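Local coordinates for protein phosphoribosylaminoimidazole-succinocarboxamide synthase (Saccharomyces cerevisiae, PDB 1A48) that catalyses the ATP-dependent joining of CAIR and L-aspartate to give SAICAR in de novo purine biosynthesis, at residues G10-V15 with D22-D27; K207-I212 with E297-S302; A214-E219 with E234-D239. All coordinates share one frame; numbering follows the deposited sequence.

Contact 1: G10-V15 with D22-D27; sequences GILPLV and DIYEVD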
loop_
_atom_site.group_PDB
_atom_site.type_symbol
_atom_site.label_atom_id
_atom_site.label_comp_id
_atom_site.label_asym_id
_atom_site.label_seq_id
_atom_site.Cartn_x
_atom_site.Cartn_y
_atom_site.Cartn_z
ATOM N N GLY A 10 -9.716 12.350 -22.401
ATOM C CA GLY A 10 -10.690 11.347 -22.716
ATOM C C GLY A 10 -10.234 10.207 -23.625
ATOM O O GLY A 10 -11.115 9.490 -24.133
ATOM N N ILE A 11 -8.938 9.894 -23.789
ATOM C CA ILE A 11 -8.437 8.808 -24.596
ATOM C C ILE A 11 -8.934 7.468 -24.081
ATOM O O ILE A 11 -9.255 6.501 -24.782
ATOM C CB ILE A 11 -6.910 8.863 -24.815
ATOM C CG1 ILE A 11 -6.587 10.152 -25.627
ATOM C CG2 ILE A 11 -6.348 7.649 -25.583
ATOM C CD1 ILE A 11 -5.067 10.301 -25.697
ATOM N N LEU A 12 -8.986 7.384 -22.775
ATOM C CA LEU A 12 -9.444 6.275 -21.968
ATOM C C LEU A 12 -10.421 6.875 -20.925
ATOM O O LEU A 12 -10.188 7.946 -20.391
ATOM C CB LEU A 12 -8.245 5.694 -21.193
ATOM C CG LEU A 12 -7.471 4.535 -21.678
ATOM C CD1 LEU A 12 -7.536 4.191 -23.109
ATOM C CD2 LEU A 12 -6.092 4.365 -21.081
ATOM N N PRO A 13 -11.482 6.146 -20.626
ATOM C CA PRO A 13 -12.429 6.576 -19.613
ATOM C C PRO A 13 -11.826 6.384 -18.226
ATOM O O PRO A 13 -11.103 5.442 -17.953
ATOM C CB PRO A 13 -13.679 5.717 -19.836
ATOM C CG PRO A 13 -13.224 4.574 -20.687
ATOM C CD PRO A 13 -11.845 4.869 -21.223
ATOM N N LEU A 14 -12.113 7.282 -17.327
ATOM C CA LEU A 14 -11.698 7.267 -15.947
ATOM C C LEU A 14 -12.637 6.342 -15.162
ATOM O O LEU A 14 -13.846 6.477 -15.318
ATOM C CB LEU A 14 -11.803 8.659 -15.403
ATOM C CG LEU A 14 -10.832 9.406 -14.603
ATOM C CD1 LEU A 14 -11.518 10.273 -13.549
ATOM C CD2 LEU A 14 -9.700 8.622 -13.980
ATOM N N VAL A 15 -12.114 5.417 -14.399
ATOM C CA VAL A 15 -12.845 4.528 -13.533
ATOM C C VAL A 15 -12.942 5.181 -12.161
ATOM O O VAL A 15 -14.003 5.245 -11.553
ATOM C CB VAL A 15 -12.291 3.127 -13.435
ATOM C CG1 VAL A 15 -12.921 2.283 -12.374
ATOM C CG2 VAL A 15 -12.387 2.493 -14.804
ATOM N N ASP A 22 -4.912 7.117 -9.939
ATOM C CA ASP A 22 -5.871 7.401 -11.005
ATOM C C ASP A 22 -6.034 6.106 -11.761
ATOM O O ASP A 22 -5.049 5.518 -12.200
ATOM C CB ASP A 22 -5.453 8.502 -11.921
ATOM C CG ASP A 22 -5.308 9.891 -11.376
ATOM O OD1 ASP A 22 -5.669 10.079 -10.202
ATOM O OD2 ASP A 22 -4.835 10.808 -12.091
ATOM N N ILE A 23 -7.226 5.527 -11.946
ATOM C CA ILE A 23 -7.442 4.275 -12.636
ATOM C C ILE A 23 -8.289 4.449 -13.886
ATOM O O ILE A 23 -9.349 5.095 -13.810
ATOM C CB ILE A 23 -8.190 3.306 -11.674
ATOM C CG1 ILE A 23 -7.379 3.186 -10.398
ATOM C CG2 ILE A 23 -8.419 2.003 -12.396
ATOM C CD1 ILE A 23 -8.068 2.495 -9.257
ATOM N N TYR A 24 -7.898 4.046 -15.047
ATOM C CA TYR A 24 -8.490 4.114 -16.296
ATOM C C TYR A 24 -8.838 2.701 -16.782
ATOM O O TYR A 24 -8.197 1.702 -16.511
ATOM C CB TYR A 24 -7.590 4.722 -17.441
ATOM C CG TYR A 24 -7.280 6.155 -17.162
ATOM C CD1 TYR A 24 -6.235 6.474 -16.309
ATOM C CD2 TYR A 24 -8.049 7.149 -17.604
ATOM C CE1 TYR A 24 -5.965 7.806 -15.991
ATOM C CE2 TYR A 24 -7.850 8.468 -17.298
ATOM C CZ TYR A 24 -6.768 8.809 -16.501
ATOM O OH TYR A 24 -6.536 10.136 -16.178
ATOM N N GLU A 25 -9.855 2.674 -17.661
ATOM C CA GLU A 25 -10.250 1.431 -18.288
ATOM C C GLU A 25 -9.622 1.323 -19.659
ATOM O O GLU A 25 -9.828 2.225 -20.513
ATOM C CB GLU A 25 -11.784 1.311 -18.418
ATOM C CG GLU A 25 -12.142 -0.048 -19.013
ATOM C CD GLU A 25 -13.668 -0.102 -19.235
ATOM O OE1 GLU A 25 -14.262 0.635 -20.020
ATOM O OE2 GLU A 25 -14.243 -0.914 -18.526
ATOM N N VAL A 26 -8.895 0.261 -19.955
ATOM C CA VAL A 26 -8.238 0.065 -21.246
ATOM C C VAL A 26 -9.144 -0.649 -22.238
ATOM O O VAL A 26 -9.278 -0.282 -23.397
ATOM C CB VAL A 26 -6.887 -0.675 -21.018
ATOM C CG1 VAL A 26 -6.220 -1.061 -22.295
ATOM C CG2 VAL A 26 -6.001 0.182 -20.142
ATOM N N ASP A 27 -9.754 -1.740 -21.740
ATOM C CA ASP A 27 -10.707 -2.483 -22.555
ATOM C C ASP A 27 -11.604 -3.199 -21.566
ATOM O O ASP A 27 -11.526 -2.986 -20.380
ATOM C CB ASP A 27 -10.128 -3.356 -23.627
ATOM C CG ASP A 27 -9.226 -4.447 -23.112
ATOM O OD1 ASP A 27 -9.383 -4.923 -21.983
ATOM O OD2 ASP A 27 -8.354 -4.861 -23.873
#

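Contact 2: K207-I212 with E297-S302; sequences KEKGII and ETLTGS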
loop_
_atom_site.group_PDB
_atom_site.type_symbol
_atom_site.label_atom_id
_atom_site.label_comp_id
_atom_site.label_asym_id
_atom_site.label_seq_id
_atom_site.Cartn_x
_atom_site.Cartn_y
_atom_site.Cartn_z
ATOM N N LYS A 207 12.921 -6.838 7.760
ATOM C CA LYS A 207 13.534 -6.697 9.059
ATOM C C LYS A 207 15.044 -6.932 8.965
ATOM O O LYS A 207 15.760 -6.163 9.617
ATOM C CB LYS A 207 12.843 -7.596 10.071
ATOM C CG LYS A 207 13.191 -7.221 11.493
ATOM C CD LYS A 207 12.469 -8.150 12.461
ATOM C CE LYS A 207 13.331 -8.422 13.690
ATOM N NZ LYS A 207 12.793 -9.592 14.498
ATOM N N GLU A 208 15.560 -7.787 8.158
ATOM C CA GLU A 208 16.969 -8.038 7.890
ATOM C C GLU A 208 17.611 -6.831 7.184
ATOM O O GLU A 208 18.825 -6.612 7.289
ATOM C CB GLU A 208 17.261 -9.181 6.987
ATOM C CG GLU A 208 17.419 -10.650 7.101
ATOM C CD GLU A 208 17.546 -11.404 5.747
ATOM O OE1 GLU A 208 18.063 -10.753 4.771
ATOM O OE2 GLU A 208 17.139 -12.603 5.605
ATOM N N LYS A 209 16.874 -6.015 6.472
ATOM C CA LYS A 209 17.298 -4.852 5.769
ATOM C C LYS A 209 17.175 -3.593 6.597
ATOM O O LYS A 209 17.594 -2.507 6.136
ATOM C CB LYS A 209 16.550 -4.618 4.471
ATOM C CG LYS A 209 16.526 -5.666 3.447
ATOM C CD LYS A 209 17.857 -6.151 3.024
ATOM C CE LYS A 209 17.747 -7.183 1.921
ATOM N NZ LYS A 209 19.029 -7.536 1.288
ATOM N N GLY A 210 16.623 -3.705 7.821
ATOM C CA GLY A 210 16.473 -2.579 8.717
ATOM C C GLY A 210 15.191 -1.806 8.821
ATOM O O GLY A 210 15.085 -0.752 9.427
ATOM N N ILE A 211 14.148 -2.370 8.195
ATOM C CA ILE A 211 12.807 -1.824 8.156
ATOM C C ILE A 211 11.823 -2.802 8.816
ATOM O O ILE A 211 11.770 -3.960 8.573
ATOM C CB ILE A 211 12.342 -1.466 6.732
ATOM C CG1 ILE A 211 13.296 -0.412 6.098
ATOM C CG2 ILE A 211 10.918 -0.930 6.708
ATOM C CD1 ILE A 211 13.095 -0.001 4.670
ATOM N N ILE A 212 11.053 -2.274 9.767
ATOM C CA ILE A 212 9.991 -3.005 10.468
ATOM C C ILE A 212 8.658 -2.595 9.772
ATOM O O ILE A 212 8.274 -1.421 9.748
ATOM C CB ILE A 212 9.887 -2.736 11.989
ATOM C CG1 ILE A 212 11.116 -3.369 12.685
ATOM C CG2 ILE A 212 8.654 -3.396 12.599
ATOM C CD1 ILE A 212 11.162 -2.923 14.123
ATOM N N GLU A 297 15.749 1.754 -2.292
ATOM C CA GLU A 297 17.107 1.197 -2.483
ATOM C C GLU A 297 17.390 0.115 -1.484
ATOM O O GLU A 297 17.959 -0.913 -1.823
ATOM C CB GLU A 297 18.132 2.361 -2.364
ATOM C CG GLU A 297 18.060 3.349 -3.513
ATOM C CD GLU A 297 19.233 4.317 -3.628
ATOM O OE1 GLU A 297 19.781 4.643 -2.569
ATOM O OE2 GLU A 297 19.522 4.841 -4.702
ATOM N N THR A 298 16.993 0.296 -0.236
ATOM C CA THR A 298 17.230 -0.663 0.763
ATOM C C THR A 298 16.455 -1.944 0.564
ATOM O O THR A 298 17.039 -3.024 0.756
ATOM C CB THR A 298 17.233 -0.209 2.196
ATOM O OG1 THR A 298 16.245 -0.797 3.018
ATOM C CG2 THR A 298 17.462 1.175 2.469
ATOM N N LEU A 299 15.220 -1.910 0.123
ATOM C CA LEU A 299 14.468 -3.170 -0.047
ATOM C C LEU A 299 14.664 -3.905 -1.339
ATOM O O LEU A 299 14.619 -5.134 -1.377
ATOM C CB LEU A 299 12.981 -2.966 0.233
ATOM C CG LEU A 299 12.570 -2.575 1.621
ATOM C CD1 LEU A 299 11.196 -1.923 1.625
ATOM C CD2 LEU A 299 12.671 -3.718 2.604
ATOM N N THR A 300 14.895 -3.220 -2.404
ATOM C CA THR A 300 15.063 -3.799 -3.765
ATOM C C THR A 300 16.481 -4.174 -4.064
ATOM O O THR A 300 16.850 -4.985 -4.897
ATOM C CB THR A 300 14.497 -2.601 -4.539
ATOM O OG1 THR A 300 13.184 -2.764 -5.028
ATOM C CG2 THR A 300 15.372 -1.686 -5.227
ATOM N N GLY A 301 17.430 -3.532 -3.373
ATOM C CA GLY A 301 18.835 -3.663 -3.629
ATOM C C GLY A 301 19.222 -2.864 -4.876
ATOM O O GLY A 301 20.376 -2.935 -5.357
ATOM N N SER A 302 18.377 -2.081 -5.512
ATOM C CA SER A 302 18.605 -1.284 -6.670
ATOM C C SER A 302 18.990 0.146 -6.306
ATOM O O SER A 302 18.638 0.583 -5.226
ATOM C CB SER A 302 17.398 -1.154 -7.614
ATOM O OG SER A 302 17.014 -2.413 -8.154
#

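Contact 3: A214-E219 with E234-D239; sequences ADTKFE and EVLTPD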
loop_
_atom_site.group_PDB
_atom_site.type_symbol
_atom_site.label_atom_id
_atom_site.label_comp_id
_atom_site.label_asym_id
_atom_site.label_seq_id
_atom_site.Cartn_x
_atom_site.Cartn_y
_atom_site.Cartn_z
ATOM N N ALA A 214 5.185 -3.006 10.394
ATOM C CA ALA A 214 4.342 -3.314 11.567
ATOM C C ALA A 214 2.981 -3.931 11.273
ATOM O O ALA A 214 2.473 -4.754 12.033
ATOM C CB ALA A 214 4.189 -2.069 12.398
ATOM N N ASP A 215 2.417 -3.501 10.155
ATOM C CA ASP A 215 1.152 -3.997 9.662
ATOM C C ASP A 215 1.025 -3.692 8.190
ATOM O O ASP A 215 1.783 -2.894 7.711
ATOM C CB ASP A 215 0.071 -3.457 10.490
ATOM C CG ASP A 215 -0.116 -1.987 10.611
ATOM O OD1 ASP A 215 -0.174 -1.365 9.543
ATOM O OD2 ASP A 215 -0.249 -1.508 11.729
ATOM N N THR A 216 0.080 -4.342 7.493
ATOM C CA THR A 216 -0.130 -4.088 6.104
ATOM C C THR A 216 -1.566 -4.331 5.700
ATOM O O THR A 216 -2.214 -5.112 6.341
ATOM C CB THR A 216 0.776 -4.883 5.159
ATOM O OG1 THR A 216 0.930 -4.156 3.937
ATOM C CG2 THR A 216 0.413 -6.298 4.911
ATOM N N LYS A 217 -2.038 -3.759 4.649
ATOM C CA LYS A 217 -3.362 -3.967 4.152
ATOM C C LYS A 217 -3.295 -4.545 2.758
ATOM O O LYS A 217 -2.796 -3.868 1.849
ATOM C CB LYS A 217 -4.104 -2.664 4.157
ATOM C CG LYS A 217 -5.601 -2.784 3.893
ATOM C CD LYS A 217 -6.178 -1.356 3.883
ATOM C CE LYS A 217 -5.573 -0.586 2.694
ATOM N NZ LYS A 217 -5.800 -1.327 1.395
ATOM N N PHE A 218 -3.814 -5.762 2.601
ATOM C CA PHE A 218 -3.917 -6.412 1.332
ATOM C C PHE A 218 -5.382 -6.342 0.805
ATOM O O PHE A 218 -6.339 -6.281 1.510
ATOM C CB PHE A 218 -3.529 -7.842 1.351
ATOM C CG PHE A 218 -2.156 -8.226 1.782
ATOM C CD1 PHE A 218 -1.065 -7.930 1.025
ATOM C CD2 PHE A 218 -1.956 -8.963 2.927
ATOM C CE1 PHE A 218 0.199 -8.332 1.352
ATOM C CE2 PHE A 218 -0.710 -9.396 3.318
ATOM C CZ PHE A 218 0.345 -9.072 2.500
ATOM N N GLU A 219 -5.420 -6.426 -0.508
ATOM C CA GLU A 219 -6.662 -6.551 -1.254
ATOM C C GLU A 219 -6.509 -7.753 -2.181
ATOM O O GLU A 219 -5.476 -7.902 -2.839
ATOM C CB GLU A 219 -6.975 -5.293 -1.975
ATOM C CG GLU A 219 -8.358 -5.192 -2.580
ATOM C CD GLU A 219 -8.612 -3.672 -2.818
ATOM O OE1 GLU A 219 -8.660 -3.017 -1.735
ATOM O OE2 GLU A 219 -8.674 -3.382 -4.020
ATOM N N GLU A 234 -2.192 -2.359 -4.562
ATOM C CA GLU A 234 -0.831 -2.054 -4.140
ATOM C C GLU A 234 -0.358 -2.945 -2.976
ATOM O O GLU A 234 -1.125 -3.308 -2.088
ATOM C CB GLU A 234 -0.684 -0.599 -3.744
ATOM C CG GLU A 234 -0.862 -0.151 -2.351
ATOM C CD GLU A 234 -0.612 1.374 -2.278
ATOM O OE1 GLU A 234 0.445 1.835 -2.782
ATOM O OE2 GLU A 234 -1.590 1.945 -1.720
ATOM N N VAL A 235 0.906 -3.373 -3.078
ATOM C CA VAL A 235 1.456 -4.262 -2.118
ATOM C C VAL A 235 2.645 -3.768 -1.365
ATOM O O VAL A 235 3.696 -3.451 -1.896
ATOM C CB VAL A 235 1.846 -5.529 -2.906
ATOM C CG1 VAL A 235 2.420 -6.647 -2.114
ATOM C CG2 VAL A 235 0.619 -6.081 -3.620
ATOM N N LEU A 236 2.530 -3.726 -0.054
ATOM C CA LEU A 236 3.596 -3.426 0.878
ATOM C C LEU A 236 4.469 -2.212 0.597
ATOM O O LEU A 236 5.694 -2.245 0.632
ATOM C CB LEU A 236 4.440 -4.653 1.125
ATOM C CG LEU A 236 4.391 -5.825 2.025
ATOM C CD1 LEU A 236 3.875 -5.668 3.411
ATOM C CD2 LEU A 236 4.010 -7.111 1.370
ATOM N N THR A 237 3.772 -1.107 0.435
ATOM C CA THR A 237 4.375 0.198 0.289
ATOM C C THR A 237 4.099 0.950 1.577
ATOM O O THR A 237 3.272 0.569 2.416
ATOM C CB THR A 237 3.755 0.986 -0.880
ATOM O OG1 THR A 237 2.457 1.370 -0.470
ATOM C CG2 THR A 237 3.701 0.215 -2.173
ATOM N N PRO A 238 4.743 2.086 1.794
ATOM C CA PRO A 238 4.597 2.938 2.946
ATOM C C PRO A 238 3.210 3.556 2.987
ATOM O O PRO A 238 2.855 4.080 4.005
ATOM C CB PRO A 238 5.659 4.054 2.874
ATOM C CG PRO A 238 6.607 3.469 1.899
ATOM C CD PRO A 238 5.830 2.581 0.913
ATOM N N ASP A 239 2.458 3.539 1.894
ATOM C CA ASP A 239 1.119 4.037 1.826
ATOM C C ASP A 239 0.117 2.919 2.220
ATOM O O ASP A 239 -0.906 3.311 2.743
ATOM C CB ASP A 239 0.701 4.637 0.522
ATOM C CG ASP A 239 1.191 6.036 0.179
ATOM O OD1 ASP A 239 1.612 6.747 1.069
ATOM O OD2 ASP A 239 1.076 6.439 -0.995
HETATM O O HOH W 1 0.102 -4.081 1.347
HETATM O O HOH W 2 -3.271 -2.428 -0.371
HETATM O O HOH W 3 -2.873 -5.877 -2.034
#

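Contact 1: G10-V15 with D22-D27
Y24 meets L12, P13 and L14 along nearly its whole length. Its CB lies 3.6 Å from P13 O and near L12 CB. Its first torsion sets CG anti to its own carbonyl carbon (chi1 -65°), and the ring runs out across the L12-L14 backbone. On that side CD2 lies 3.6 Å from L12 O, which sits at the ring edge near its plane. Further out, CE2 and CZ come under L14 CD2. This methyl stands over one face of the ring, offset toward the rim, in a CH-pi contact of 4.1 Å from L14 CD2 to the centroid of the Y24 ring. At the tip, Y24 OH is hydrogen-bonded to T6 OG1.

Two backbone bonds hold the segments together around the L14-Y24 pair, an antiparallel non-hydrogen-bonded pair. E25 N donates to P13 O at 3.1 Å. V15 N donates to I23 O at 2.8 Å. P13 O also takes a CA-H...O contact from Y24.

Smaller contacts extend the interface. V15 CG2 packs on E25 CB at 3.8 Å, the two side chains crossing at about a right angle. L12 CG rests against E25 O, and L12 CD2 lies 4.3 Å from V26 CG2, a loose apolar contact. The carboxylate of E25 is turned to another partner, since OE2 forms a salt bridge with K111. L12 and V26 both touch L32 on the next strand.

The arrangement is that of a beta hairpin, strands 14-17 and 21-27, at the edge of the four-stranded antiparallel sheet near the N-terminus.

Contact 2: K207-I212 with E297-S302
K209 and I211 flank G210 in a Schellman motif, the turn by which helix 185-208 ends and passes into strand 211-223. Both side chains face the last turn of helix 282-300. G210 has positive phi, and its N bonds back to K207 O within the motif. K209 and I211, on either side of G210 in sequence, both meet T298 and L299.

I211 makes the apolar part of the contact through the end of its side chain. Its CD1 lies 4.0 Å from L299 CG and slightly farther from L299 CD1. The same methyl is 3.6 Å from T298 OG1. The chain reaches this far because CG1 stands anti to the carbonyl carbon (chi1 -59°) and CD1 continues in an extended course. I211 meets both residues at a slant, with its terminal methyl resting against T298 and L299.

K209 covers the neighbouring part of the helix with its aliphatic portion. Its CG is 3.8 Å from T298 O, and CD runs past the same oxygen at 3.9 Å. A bend at chi2 (-54°) turns the chain alongside the helix end. K209 CB also comes within 4.4 Å of L299 CD2.

T298 OG1 is buried here and has no hydrogen-bonding partner in the model. K209 O is 3.8 Å from T298 OG1. The T298 side chain is modelled away from a staggered rotamer, so its rotation should be read with caution.

No hydrogen bond crosses between the segments. Outside them, L299 O is bonded to Y205 OH of helix 185-208, and I211 and L299 both touch F243 of strand 241-245. The contact is plain van der Waals packing of a helix-to-strand Schellman turn against the C-terminal turn of a second helix.

Contact 3: A214-E219 with E234-D239
The F218 ring has V235 CG1 at its edge, near the ring plane, 4.4 Å from CE1. L236 CD2 approaches the same CE1 obliquely, at 4.0 Å. One face of the ring is covered from within its own strand by T216 CG2, two residues earlier. Strand 211-223 of the mixed sheet here packs on the loop that follows strand 228-231. Helix 185-208 adds A195 and L198 against F218.

T216 points its CB toward the loop and meets L236 at about a right angle. L236 CD1 lies 3.4 Å from T216 OG1 and also touches T216 CB. With OG1 anti to the backbone N (chi1 -154°), the hydroxyl lies beside L236 CD1 and is also hydrogen-bonded to S241 OG, at the start of strand 241-245.

No direct hydrogen bond joins the segments, so water carries the polar link. Water 2 donates both to K217 O and to E234 O, and it takes a weak bond from K217 NZ. Water 3 accepts from E219 N and lies 3.1 Å from E234 O, to which it can donate.

Within the loop, T237 OG1 accepts from D239 N, which makes an ST turn. The side chain of E234 lies near a bound sulfate.

Water 1 sits between strand and loop: it accepts from L236 N at 2.8 Å, donates to K217 O at 2.9 Å and hydrogen-bonds T216 OG1 at 2.7 Å.

In the fold
Contacts 2 and 3 share strand 211-223. Contact 2 sits at its start and contact 3 farther along, with their centres about 15 Å apart. Contact 3 lies near the middle of the molecule, about 4 Å from the chain centre. Contact 1 belongs to the separate four-stranded antiparallel sheet. Its centre is about 25 Å from that of contact 3 and 34 Å from that of contact 2, on the opposite side of the chain centre from contact 2. Bound sulfates lie near the side chains of I23 in contact 1 and E234 in contact 3, at about 5 and 4 Å. They probably come from the crystallisation liquor, though such ions often mark pockets.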